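Local coordinates for protein carbohydrate kinase, FGGY (Rhodospirillum rubrum, PDB 3IFR) that probably phosphorylates D-xylulose with ATP, as a two-domain sugar kinase of the FGGY family, at residues A274-K279 and P292-P297; D245-A250 and Y285-L290; L127-N132 and F187-S192; G254-G259 and G454-T459; G269-A274 and H389-L394. One frame throughout, in Å; residues are numbered along the deposited sequence.

In the fold
The five contacts illustrate how bonding follows place in the fold. Contacts 2 and 5 are buried and rest on branched aliphatic side chains, with no hydrogen bond from one segment to the other. They use opposite faces of the C-terminal sheet: helix 245-252 lies against I272 on one, helix 372-397 against I271 and V273 on the other. Contacts 1, 3 and 4 are partly buried. Contact 1 pairs backbone with backbone; it shares A274 with contact 5, and its 292-297 segment follows closely on the 285-290 loop of contact 2. Contacts 3 and 4 bring in charge: contact 3 has a true salt bridge, while contact 4 has only a long-range attraction beside van der Waals packing.

Contact 1 of 5, residues A274-K279 and P292-P297; sequences ASATAK and PGLYAP
Y295 and S275 form a single antiparallel bridge, a hydrogen-bonded pair that draws together the two ends of the long connection between the antiparallel neighbours strand 269-273 and strand 298-301. Y295 N gives the straighter bond, 2.9 Å to S275 O and nearly along the C=O axis. The return bond from S275 N to Y295 O meets its carbonyl 34° out of plane. From this bridge the Y295 side chain can be followed outward. Its CB sits 3.8 Å from S275 O and close to T277 O as well. With CG anti to the carbonyl carbon (chi1 -63°), the ring lies against residues 276-278. There the ring edge at CD1 faces A276 O at 4.0 Å, and the methyl of A278 lies over the centre of one face in a CH-pi arrangement, modelled so close that its exact height is doubtful. Farther out, the ring also meets Y288, the planes inclined at about 30°. The phenol end remains beside the same methyl, with OH 3.9 Å from A278 CB. Beyond the bridge L294 packs against A274 and A276, and S275 CB rests 4.1 Å from P297 CD.

Contact 2 of 5, residues D245-A250 and Y285-L290; sequences DHIASA and YLDYHL
I247 overlaps the loop 287-290 with both of its branches, and so presses helix 245-252, which follows directly on strand 238-244 of the N-terminal sheet, onto a loop of the C-terminal domain. The fold is the paired-domain architecture of the actin-like ATPase clan, and this buried contact joins its halves near the centre of the molecule. CG2 of I247, anti to the backbone N, points into the loop backbone: it lies 3.8 Å from L290 N and about as far from Y288 O, with L290 CG a little beyond. The other branch runs along the loop, and its end, I247 CD1, reaches D287 CB at 3.9 Å. That same methyl lies over one face of the H246 ring, offset toward the rim, so one methyl touches both the imidazole and the CB of the aspartate.

H246 and D287 approach from opposite directions. The carboxylate oxygen OD1 stands at the edge of the ring, 3.5 Å from H246 NE2, with the two planes 81° apart; no hydrogen bond joins them. D287 OD1 is instead bonded to N298 ND2, which fixes the acid from the neighbouring strand, while its other oxygen lies near the carboxylate of E184. A phosphate ion, probably from the crystallisation liquor, lies about 4 Å from the H246 side chain and may mark a pocket here. At the far end of the contact the helix backbone itself is touched: L290 CD1 comes to 3.6 Å from A248 CA and also lies against A248 CB.

Contact 3 of 5, residues L127-N132 and F187-S192; sequences LARTGN and FIDLAS
The C-terminal end of helix 123-130, finished by an ST turn, docks here on the short strand 188-189 of a two-stranded antiparallel sheet in the N-terminal domain. One backbone bond crosses: L190 N reaches R129 O at 3.0 Å, a helix-end carbonyl taken up by the residue just after the strand. Just beside it R129 and D189 make a salt bridge. R129 extends from CG to NE, the two side chains cross at about a right angle, and one pair of atoms carries the bond: NE to D189 OD1, 2.8 Å. The approach is on the anti side of the oxygen, 31° out of the carboxylate plane, and the two flat groups stand 78° apart. NH2 makes a second salt bridge, to D198, so two acids hold the arginine.

T130 meets I188 O with its CA, at 3.5 Å, and with CB and CG2 about as close. Its OG1 accepts from N132 N and is also bonded to F126 O. G131, with positive phi, passes under L190; a side chain there would run into the leucine, whose CD2 already lies 3.6 Å from G131 N.

Contact 4 of 5, residues G254-G259 and G454-T459; sequences GITRPG and GWDDVT
Two turns meet where helix 245-252 ends in a Schellman motif at G254 and the 3-10 segment 455-459 runs past it, bringing the CA atoms of G254 and T459 to 5.6 Å; no hydrogen bond crosses. The contact joins the loop between helix 245-252 and strand 260-265 to the loop ahead of the edge strand 463-468. T256 does most of the touching. With its methyl anti to the carbonyl carbon, CG2 is set against the backbone at the start of the 3-10 turn, 3.7 Å from D456 N and nearly as close to W455 O. V458 CG1 comes in on the neighbouring side, 4.1 Å from G254 CA; G254 has positive phi and lies close to T459 OG1 as well.

R257, extended from CG to NE, brings the edge of its guanidinium to D456; NH2 stays 4.1 Å from OD1, beyond a salt bridge, although the planes are nearly coplanar at 25°. A glycine in place of T256 would probably open a gap over the D456 amide and leave the W455-D456 peptide without this methyl against it. T256 N and R257 N both bond to D260 OD2, so the loop takes its polar hold from its own side, and the seam itself rests on van der Waals contact and a weak, long-range attraction of opposite charges.

Contact 5 of 5, residues G269-A274 and H389-L394; sequences GDIIVA and HHVAVL
I271 and L394 reach toward each other tip to tip, the central meeting of a strand-on-helix layer in the C-terminal domain. Helix 372-397 lies along strand 269-273, the axes 10.1 Å apart and only 24° from parallel. I271 has CG1 anti to the backbone N (chi1 174°) and chi2 likewise extended, which drives CD1 straight at the helix. It arrives among three residues: L394 CD2 at 3.5 Å, tighter than usual for two carbons, H390 CB at 3.6 Å, and V391 CG2 farther off.

The branch methyl takes another course. H390 lies obliquely to the isoleucine, and its CD2 comes to 3.6 Å from I271 CG2. Two residues along the strand, V273 meets L394 in the same end-on manner, CG2 to CG at 3.7 Å, so the leucine is held by two residues of one strand face. An alanine here in place of I271 is likely to open a gap between L394 CD2 and the H390 ring and leave the leucine resting on V273 from this strand.

The imidazole's polar end points elsewhere, with ND1 bonded to A386 O one turn back in its own helix. Its carbons CB and CD2 face the strand, and no hydrogen bond crosses the interface, which is held by the fit of methyl groups without any directed bond.

Contact 1 of 5, residues A274-K279 and P292-P297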
# COMPACT_ATOMS: atom_id res chain seq x y z
N ALA A 274 -10.64 -7.27 1.73
CA ALA A 274 -11.82 -6.57 2.22
C ALA A 274 -12.53 -7.47 3.24
O ALA A 274 -12.60 -8.68 3.05
CB ALA A 274 -12.74 -6.21 1.05
N SER A 275 -13.03 -6.90 4.32
CA SER A 275 -13.61 -7.68 5.41
C SER A 275 -14.64 -6.85 6.13
O SER A 275 -14.47 -5.63 6.24
CB SER A 275 -12.52 -8.11 6.41
OG SER A 275 -13.08 -8.38 7.68
N ALA A 276 -15.71 -7.49 6.60
CA ALA A 276 -16.66 -6.78 7.46
C ALA A 276 -16.16 -6.74 8.90
O ALA A 276 -16.75 -6.09 9.75
CB ALA A 276 -17.98 -7.42 7.42
N THR A 277 -15.06 -7.44 9.16
CA THR A 277 -14.57 -7.66 10.51
C THR A 277 -13.42 -6.71 10.76
O THR A 277 -12.43 -6.73 10.05
CB THR A 277 -13.99 -9.08 10.65
OG1 THR A 277 -15.03 -10.05 10.50
CG2 THR A 277 -13.29 -9.31 11.97
N ALA A 278 -13.53 -5.86 11.77
CA ALA A 278 -12.36 -5.10 12.16
C ALA A 278 -11.74 -5.84 13.33
O ALA A 278 -12.38 -6.06 14.36
CB ALA A 278 -12.73 -3.67 12.55
N LYS A 279 -10.49 -6.25 13.17
CA LYS A 279 -9.90 -7.07 14.20
C LYS A 279 -8.42 -7.01 13.94
O LYS A 279 -7.87 -7.64 13.00
CB LYS A 279 -10.44 -8.50 14.17
CG LYS A 279 -10.12 -9.35 15.40
CD LYS A 279 -10.88 -10.70 15.33
CE LYS A 279 -10.75 -11.53 16.62
NZ LYS A 279 -10.71 -13.03 16.35
N PRO A 292 -17.74 1.98 2.02
CA PRO A 292 -18.33 2.33 3.31
C PRO A 292 -18.73 1.10 4.05
O PRO A 292 -19.42 0.29 3.48
CB PRO A 292 -19.57 3.11 2.91
CG PRO A 292 -19.17 3.75 1.59
CD PRO A 292 -18.37 2.70 0.91
N GLY A 293 -18.30 0.93 5.28
CA GLY A 293 -18.77 -0.20 6.03
C GLY A 293 -17.73 -1.29 6.12
O GLY A 293 -17.76 -2.13 7.01
N LEU A 294 -16.79 -1.28 5.20
CA LEU A 294 -15.77 -2.32 5.20
C LEU A 294 -14.45 -1.86 5.79
O LEU A 294 -14.14 -0.65 5.82
CB LEU A 294 -15.61 -2.93 3.80
CG LEU A 294 -16.92 -3.50 3.17
CD1 LEU A 294 -16.64 -4.22 1.89
CD2 LEU A 294 -17.71 -4.43 4.12
N TYR A 295 -13.70 -2.84 6.31
CA TYR A 295 -12.31 -2.68 6.73
C TYR A 295 -11.39 -3.33 5.69
O TYR A 295 -11.84 -4.08 4.82
CB TYR A 295 -12.14 -3.31 8.11
CG TYR A 295 -12.96 -2.61 9.17
CD1 TYR A 295 -14.23 -3.02 9.48
CD2 TYR A 295 -12.44 -1.53 9.88
CE1 TYR A 295 -14.99 -2.37 10.47
CE2 TYR A 295 -13.19 -0.88 10.87
CZ TYR A 295 -14.46 -1.31 11.15
OH TYR A 295 -15.19 -0.66 12.11
N ALA A 296 -10.10 -3.03 5.77
CA ALA A 296 -9.12 -3.55 4.82
C ALA A 296 -7.82 -4.01 5.50
O ALA A 296 -6.77 -3.39 5.35
CB ALA A 296 -8.81 -2.52 3.71
N PRO A 297 -7.89 -5.11 6.26
CA PRO A 297 -6.66 -5.60 6.87
C PRO A 297 -5.67 -5.83 5.75
O PRO A 297 -6.07 -6.31 4.70
CB PRO A 297 -7.07 -6.96 7.46
CG PRO A 297 -8.54 -6.87 7.65
CD PRO A 297 -9.06 -5.96 6.56

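Contact 2 of 5, residues D245-A250 and Y285-L290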
# COMPACT_ATOMS: atom_id res chain seq x y z
N ASP A 245 -3.46 5.40 -0.69
CA ASP A 245 -3.03 4.82 -1.94
C ASP A 245 -3.12 3.32 -2.14
O ASP A 245 -3.62 2.90 -3.13
CB ASP A 245 -1.71 5.37 -2.47
CG ASP A 245 -0.51 4.96 -1.68
OD1 ASP A 245 -0.60 4.37 -0.62
OD2 ASP A 245 0.55 5.22 -2.13
N HIS A 246 -2.65 2.51 -1.21
CA HIS A 246 -2.73 1.09 -1.39
C HIS A 246 -4.15 0.54 -1.37
O HIS A 246 -4.44 -0.37 -2.07
CB HIS A 246 -1.74 0.33 -0.49
CG HIS A 246 -2.05 0.42 0.96
ND1 HIS A 246 -2.02 1.60 1.65
CD2 HIS A 246 -2.39 -0.53 1.86
CE1 HIS A 246 -2.34 1.38 2.90
NE2 HIS A 246 -2.56 0.10 3.06
N ILE A 247 -5.03 1.12 -0.58
CA ILE A 247 -6.43 0.79 -0.56
C ILE A 247 -7.15 1.17 -1.88
O ILE A 247 -7.97 0.40 -2.37
CB ILE A 247 -7.18 1.44 0.65
CG1 ILE A 247 -6.33 1.34 1.92
CG2 ILE A 247 -8.55 0.75 0.85
CD1 ILE A 247 -6.01 -0.11 2.26
N ALA A 248 -6.84 2.33 -2.44
CA ALA A 248 -7.44 2.72 -3.71
C ALA A 248 -6.95 1.76 -4.78
O ALA A 248 -7.72 1.38 -5.67
CB ALA A 248 -7.10 4.15 -4.08
N SER A 249 -5.70 1.32 -4.66
CA SER A 249 -5.21 0.28 -5.56
C SER A 249 -6.01 -1.01 -5.37
O SER A 249 -6.35 -1.67 -6.35
CB SER A 249 -3.73 0.00 -5.37
OG SER A 249 -2.99 0.66 -6.37
N ALA A 250 -6.31 -1.38 -4.13
CA ALA A 250 -7.10 -2.61 -3.94
C ALA A 250 -8.47 -2.46 -4.63
O ALA A 250 -8.86 -3.29 -5.43
CB ALA A 250 -7.25 -2.94 -2.48
N TYR A 285 -1.68 -5.27 9.47
CA TYR A 285 -2.11 -3.91 9.84
C TYR A 285 -3.54 -3.63 9.38
O TYR A 285 -4.00 -4.17 8.39
CB TYR A 285 -1.18 -2.87 9.21
CG TYR A 285 0.18 -3.40 8.77
CD1 TYR A 285 1.20 -3.62 9.69
CD2 TYR A 285 0.46 -3.67 7.41
CE1 TYR A 285 2.46 -4.11 9.29
CE2 TYR A 285 1.71 -4.14 7.00
CZ TYR A 285 2.70 -4.37 7.95
OH TYR A 285 3.93 -4.85 7.56
N LEU A 286 -4.23 -2.73 10.06
CA LEU A 286 -5.57 -2.41 9.68
C LEU A 286 -5.74 -1.02 9.02
O LEU A 286 -5.00 -0.07 9.31
CB LEU A 286 -6.47 -2.59 10.89
CG LEU A 286 -7.98 -2.60 10.77
CD1 LEU A 286 -8.57 -3.74 9.88
CD2 LEU A 286 -8.55 -2.66 12.18
N ASP A 287 -6.74 -0.93 8.13
CA ASP A 287 -7.15 0.32 7.49
C ASP A 287 -8.66 0.24 7.34
O ASP A 287 -9.22 -0.85 7.38
CB ASP A 287 -6.55 0.47 6.10
CG ASP A 287 -5.13 1.03 6.10
OD1 ASP A 287 -4.14 0.26 6.20
OD2 ASP A 287 -5.00 2.25 5.91
N TYR A 288 -9.31 1.39 7.13
CA TYR A 288 -10.68 1.36 6.66
C TYR A 288 -10.66 1.12 5.17
O TYR A 288 -9.77 1.61 4.48
CB TYR A 288 -11.37 2.68 6.93
CG TYR A 288 -11.57 2.96 8.41
CD1 TYR A 288 -12.68 2.47 9.08
CD2 TYR A 288 -10.65 3.72 9.12
CE1 TYR A 288 -12.86 2.73 10.42
CE2 TYR A 288 -10.82 3.98 10.47
CZ TYR A 288 -11.93 3.48 11.11
OH TYR A 288 -12.09 3.73 12.44
N HIS A 289 -11.62 0.36 4.64
CA HIS A 289 -11.73 0.30 3.19
C HIS A 289 -12.27 1.63 2.68
O HIS A 289 -12.78 2.43 3.45
CB HIS A 289 -12.68 -0.79 2.77
CG HIS A 289 -12.46 -1.26 1.37
ND1 HIS A 289 -12.48 -2.60 1.02
CD2 HIS A 289 -12.20 -0.58 0.24
CE1 HIS A 289 -12.25 -2.71 -0.27
NE2 HIS A 289 -12.06 -1.50 -0.76
N LEU A 290 -12.17 1.88 1.37
CA LEU A 290 -12.86 3.04 0.81
C LEU A 290 -14.34 2.71 0.78
O LEU A 290 -15.19 3.57 1.05
CB LEU A 290 -12.36 3.41 -0.58
CG LEU A 290 -10.84 3.56 -0.76
CD1 LEU A 290 -10.44 4.04 -2.15
CD2 LEU A 290 -10.32 4.51 0.30

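Contact 3 of 5, residues L127-N132 and F187-S192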
# COMPACT_ATOMS: atom_id res chain seq x y z
N LEU A 127 -2.06 -1.92 19.86
CA LEU A 127 -2.33 -2.51 18.55
C LEU A 127 -3.81 -2.97 18.47
O LEU A 127 -4.45 -2.82 17.43
CB LEU A 127 -1.31 -3.61 18.26
CG LEU A 127 -1.19 -4.42 16.95
CD1 LEU A 127 -1.67 -5.83 17.18
CD2 LEU A 127 -1.92 -3.81 15.76
N ALA A 128 -4.36 -3.46 19.58
CA ALA A 128 -5.79 -3.81 19.64
C ALA A 128 -6.65 -2.56 19.57
O ALA A 128 -7.84 -2.62 19.34
CB ALA A 128 -6.12 -4.57 20.91
N ARG A 129 -6.05 -1.43 19.82
CA ARG A 129 -6.86 -0.25 19.91
C ARG A 129 -6.92 0.48 18.58
O ARG A 129 -7.97 0.95 18.17
CB ARG A 129 -6.27 0.64 20.98
CG ARG A 129 -6.99 1.90 21.17
CD ARG A 129 -6.79 2.26 22.59
NE ARG A 129 -7.61 3.37 22.96
CZ ARG A 129 -7.12 4.53 23.35
NH1 ARG A 129 -5.81 4.69 23.43
NH2 ARG A 129 -7.95 5.52 23.67
N THR A 130 -5.78 0.60 17.92
CA THR A 130 -5.69 1.36 16.70
C THR A 130 -5.59 0.40 15.50
O THR A 130 -5.53 0.84 14.36
CB THR A 130 -4.41 2.14 16.69
OG1 THR A 130 -3.34 1.20 16.58
CG2 THR A 130 -4.26 2.89 18.00
N GLY A 131 -5.53 -0.89 15.79
CA GLY A 131 -5.31 -1.90 14.77
C GLY A 131 -3.99 -1.79 14.03
O GLY A 131 -3.80 -2.40 12.99
N ASN A 132 -3.08 -1.00 14.57
CA ASN A 132 -1.74 -0.81 13.99
C ASN A 132 -0.71 -0.87 15.11
O ASN A 132 -1.04 -0.55 16.25
CB ASN A 132 -1.68 0.54 13.31
CG ASN A 132 -2.42 0.55 12.01
OD1 ASN A 132 -1.83 0.36 10.95
ND2 ASN A 132 -3.75 0.68 12.08
N PHE A 187 -3.62 7.77 15.73
CA PHE A 187 -4.50 8.68 16.43
C PHE A 187 -5.93 8.21 16.65
O PHE A 187 -6.67 8.81 17.46
CB PHE A 187 -4.52 10.03 15.74
CG PHE A 187 -3.17 10.67 15.62
CD1 PHE A 187 -2.28 10.63 16.68
CD2 PHE A 187 -2.79 11.34 14.45
CE1 PHE A 187 -1.01 11.21 16.57
CE2 PHE A 187 -1.53 11.96 14.36
CZ PHE A 187 -0.65 11.89 15.42
N ILE A 188 -6.34 7.16 15.96
CA ILE A 188 -7.74 6.73 16.03
C ILE A 188 -7.95 5.43 16.80
O ILE A 188 -7.19 4.47 16.65
CB ILE A 188 -8.36 6.58 14.65
CG1 ILE A 188 -8.59 7.97 14.05
CG2 ILE A 188 -9.68 5.81 14.74
CD1 ILE A 188 -8.94 7.93 12.61
N ASP A 189 -8.99 5.42 17.63
CA ASP A 189 -9.51 4.23 18.29
C ASP A 189 -10.56 3.60 17.40
O ASP A 189 -11.57 4.23 17.11
CB ASP A 189 -10.17 4.63 19.62
CG ASP A 189 -10.52 3.43 20.48
OD1 ASP A 189 -10.02 3.38 21.61
OD2 ASP A 189 -11.25 2.53 20.03
N LEU A 190 -10.29 2.37 16.95
CA LEU A 190 -11.22 1.55 16.15
C LEU A 190 -12.61 1.55 16.77
O LEU A 190 -13.59 1.82 16.09
CB LEU A 190 -10.73 0.11 16.10
CG LEU A 190 -10.10 -0.49 14.84
CD1 LEU A 190 -9.59 0.55 13.86
CD2 LEU A 190 -8.99 -1.49 15.22
N ALA A 191 -12.68 1.28 18.08
CA ALA A 191 -13.95 1.34 18.83
C ALA A 191 -14.79 2.61 18.59
O ALA A 191 -16.02 2.54 18.51
CB ALA A 191 -13.71 1.13 20.36
N SER A 192 -14.13 3.76 18.49
CA SER A 192 -14.89 5.00 18.32
C SER A 192 -14.82 5.57 16.91
O SER A 192 -15.72 6.31 16.49
CB SER A 192 -14.44 6.05 19.34
OG SER A 192 -13.22 6.65 18.93

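Contact 4 of 5, residues G254-G259 and G454-T459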
# COMPACT_ATOMS: atom_id res chain seq x y z
N GLY A 254 -10.53 -4.38 -7.95
CA GLY A 254 -11.80 -5.04 -7.70
C GLY A 254 -11.93 -5.73 -6.36
O GLY A 254 -12.66 -6.70 -6.24
N ILE A 255 -11.20 -5.29 -5.35
CA ILE A 255 -11.44 -5.80 -4.01
C ILE A 255 -12.50 -4.92 -3.35
O ILE A 255 -12.20 -3.83 -2.78
CB ILE A 255 -10.12 -5.89 -3.18
CG1 ILE A 255 -9.39 -7.20 -3.50
CG2 ILE A 255 -10.42 -5.89 -1.70
CD1 ILE A 255 -8.62 -7.19 -4.77
N THR A 256 -13.74 -5.39 -3.43
CA THR A 256 -14.91 -4.65 -2.99
C THR A 256 -15.86 -5.40 -2.06
O THR A 256 -16.73 -4.80 -1.43
CB THR A 256 -15.78 -4.13 -4.19
OG1 THR A 256 -16.46 -5.23 -4.78
CG2 THR A 256 -14.93 -3.49 -5.25
N ARG A 257 -15.75 -6.72 -1.99
CA ARG A 257 -16.66 -7.50 -1.14
C ARG A 257 -15.91 -8.22 -0.03
O ARG A 257 -14.79 -8.71 -0.25
CB ARG A 257 -17.40 -8.55 -1.96
CG ARG A 257 -17.82 -8.14 -3.40
CD ARG A 257 -18.25 -9.41 -4.22
NE ARG A 257 -18.81 -9.15 -5.55
CZ ARG A 257 -18.94 -10.09 -6.50
NH1 ARG A 257 -18.54 -11.35 -6.26
NH2 ARG A 257 -19.47 -9.78 -7.69
N PRO A 258 -16.52 -8.33 1.15
CA PRO A 258 -15.88 -9.09 2.22
C PRO A 258 -15.32 -10.40 1.66
O PRO A 258 -16.03 -11.14 0.98
CB PRO A 258 -17.03 -9.38 3.18
CG PRO A 258 -18.01 -8.28 2.90
CD PRO A 258 -17.89 -7.93 1.47
N GLY A 259 -14.05 -10.69 1.90
CA GLY A 259 -13.50 -11.97 1.49
C GLY A 259 -12.64 -11.88 0.25
O GLY A 259 -11.93 -12.81 -0.06
N GLY A 454 -21.92 0.83 -9.18
CA GLY A 454 -21.48 0.28 -7.92
C GLY A 454 -19.98 0.27 -7.78
O GLY A 454 -19.30 0.48 -8.73
N TRP A 455 -19.47 0.01 -6.58
CA TRP A 455 -18.05 -0.05 -6.31
C TRP A 455 -17.37 -1.12 -7.15
O TRP A 455 -16.38 -0.92 -7.78
CB TRP A 455 -17.80 -0.26 -4.81
CG TRP A 455 -18.21 0.88 -3.96
CD1 TRP A 455 -19.36 1.02 -3.32
CD2 TRP A 455 -17.46 2.06 -3.68
NE1 TRP A 455 -19.41 2.18 -2.66
CE2 TRP A 455 -18.25 2.86 -2.86
CE3 TRP A 455 -16.20 2.53 -4.04
CZ2 TRP A 455 -17.85 4.09 -2.41
CZ3 TRP A 455 -15.80 3.71 -3.57
CH2 TRP A 455 -16.61 4.49 -2.77
N ASP A 456 -17.92 -2.30 -7.06
CA ASP A 456 -18.09 -3.27 -8.09
C ASP A 456 -17.59 -2.91 -9.50
O ASP A 456 -16.86 -3.64 -10.13
CB ASP A 456 -19.60 -3.41 -8.17
CG ASP A 456 -20.02 -4.77 -8.42
OD1 ASP A 456 -19.66 -5.67 -7.69
OD2 ASP A 456 -20.72 -4.93 -9.40
N ASP A 457 -18.01 -1.77 -9.98
CA ASP A 457 -17.83 -1.46 -11.36
C ASP A 457 -16.47 -0.94 -11.77
O ASP A 457 -16.17 -0.84 -12.93
CB ASP A 457 -18.97 -0.59 -11.80
CG ASP A 457 -20.17 -1.38 -12.00
OD1 ASP A 457 -20.10 -2.27 -12.82
OD2 ASP A 457 -21.17 -1.15 -11.32
N VAL A 458 -15.64 -0.66 -10.78
CA VAL A 458 -14.33 -0.13 -10.99
C VAL A 458 -13.56 -0.93 -12.03
O VAL A 458 -12.71 -0.43 -12.70
CB VAL A 458 -13.55 -0.12 -9.70
CG1 VAL A 458 -13.25 -1.50 -9.24
CG2 VAL A 458 -12.33 0.63 -9.84
N THR A 459 -13.84 -2.20 -12.11
CA THR A 459 -12.96 -3.08 -12.81
C THR A 459 -13.01 -2.99 -14.33
O THR A 459 -12.17 -3.53 -14.99
CB THR A 459 -13.13 -4.49 -12.33
OG1 THR A 459 -11.85 -5.00 -11.92
CG2 THR A 459 -13.69 -5.31 -13.41

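Contact 5 of 5, residues G269-A274 and H389-L394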
# COMPACT_ATOMS: atom_id res chain seq x y z
N GLY A 269 5.98 -7.28 -1.56
CA GLY A 269 4.65 -7.84 -1.81
C GLY A 269 3.65 -7.28 -0.83
O GLY A 269 4.01 -6.92 0.30
N ASP A 270 2.40 -7.15 -1.26
CA ASP A 270 1.33 -6.71 -0.37
C ASP A 270 0.23 -7.70 -0.43
O ASP A 270 0.04 -8.37 -1.46
CB ASP A 270 0.72 -5.38 -0.80
CG ASP A 270 1.62 -4.20 -0.50
OD1 ASP A 270 1.24 -3.37 0.36
OD2 ASP A 270 2.71 -4.12 -1.11
N ILE A 271 -0.55 -7.76 0.64
CA ILE A 271 -1.78 -8.50 0.60
C ILE A 271 -2.85 -7.66 1.26
O ILE A 271 -2.65 -7.14 2.35
CB ILE A 271 -1.59 -9.89 1.25
CG1 ILE A 271 -2.91 -10.64 1.36
CG2 ILE A 271 -0.88 -9.76 2.62
CD1 ILE A 271 -2.68 -12.06 1.86
N ILE A 272 -3.97 -7.46 0.56
CA ILE A 272 -4.98 -6.50 0.98
C ILE A 272 -6.27 -7.28 0.86
O ILE A 272 -6.47 -8.02 -0.10
CB ILE A 272 -5.02 -5.27 0.04
CG1 ILE A 272 -3.59 -4.82 -0.34
CG2 ILE A 272 -5.80 -4.13 0.66
CD1 ILE A 272 -3.47 -3.36 -0.90
N VAL A 273 -7.14 -7.15 1.86
CA VAL A 273 -8.33 -7.98 1.93
C VAL A 273 -9.48 -7.10 2.33
O VAL A 273 -9.30 -6.25 3.18
CB VAL A 273 -8.13 -9.01 3.02
CG1 VAL A 273 -9.36 -9.81 3.23
CG2 VAL A 273 -6.94 -9.89 2.66
N ALA A 274 -10.64 -7.27 1.73
CA ALA A 274 -11.82 -6.57 2.22
C ALA A 274 -12.53 -7.47 3.24
O ALA A 274 -12.60 -8.68 3.05
CB ALA A 274 -12.74 -6.21 1.05
N HIS A 389 0.77 -18.11 4.05
CA HIS A 389 0.84 -17.89 5.49
C HIS A 389 -0.01 -16.68 5.93
O HIS A 389 -0.90 -16.81 6.80
CB HIS A 389 2.31 -17.81 5.95
CG HIS A 389 2.47 -17.60 7.42
ND1 HIS A 389 3.54 -16.91 7.96
CD2 HIS A 389 1.69 -17.95 8.48
CE1 HIS A 389 3.42 -16.87 9.27
NE2 HIS A 389 2.30 -17.49 9.61
N HIS A 390 0.21 -15.52 5.31
CA HIS A 390 -0.73 -14.41 5.45
C HIS A 390 -2.22 -14.80 5.32
O HIS A 390 -3.06 -14.37 6.12
CB HIS A 390 -0.44 -13.33 4.41
CG HIS A 390 0.70 -12.45 4.78
ND1 HIS A 390 2.00 -12.72 4.39
CD2 HIS A 390 0.76 -11.30 5.49
CE1 HIS A 390 2.80 -11.77 4.83
NE2 HIS A 390 2.07 -10.90 5.51
N VAL A 391 -2.54 -15.56 4.28
CA VAL A 391 -3.92 -15.96 4.05
C VAL A 391 -4.42 -16.76 5.26
O VAL A 391 -5.53 -16.54 5.76
CB VAL A 391 -4.06 -16.80 2.73
CG1 VAL A 391 -5.51 -17.25 2.53
CG2 VAL A 391 -3.60 -15.98 1.53
N ALA A 392 -3.58 -17.67 5.74
CA ALA A 392 -3.93 -18.48 6.89
C ALA A 392 -4.16 -17.54 8.07
O ALA A 392 -5.09 -17.70 8.87
CB ALA A 392 -2.80 -19.52 7.21
N VAL A 393 -3.31 -16.54 8.20
CA VAL A 393 -3.52 -15.60 9.28
C VAL A 393 -4.83 -14.87 9.10
O VAL A 393 -5.59 -14.76 10.06
CB VAL A 393 -2.31 -14.69 9.54
CG1 VAL A 393 -2.63 -13.60 10.55
CG2 VAL A 393 -1.17 -15.55 10.06
N LEU A 394 -5.12 -14.37 7.89
CA LEU A 394 -6.38 -13.68 7.65
C LEU A 394 -7.56 -14.55 8.11
O LEU A 394 -8.44 -14.13 8.88
CB LEU A 394 -6.56 -13.38 6.15
CG LEU A 394 -6.02 -12.12 5.45
CD1 LEU A 394 -5.77 -10.96 6.42
CD2 LEU A 394 -4.79 -12.40 4.59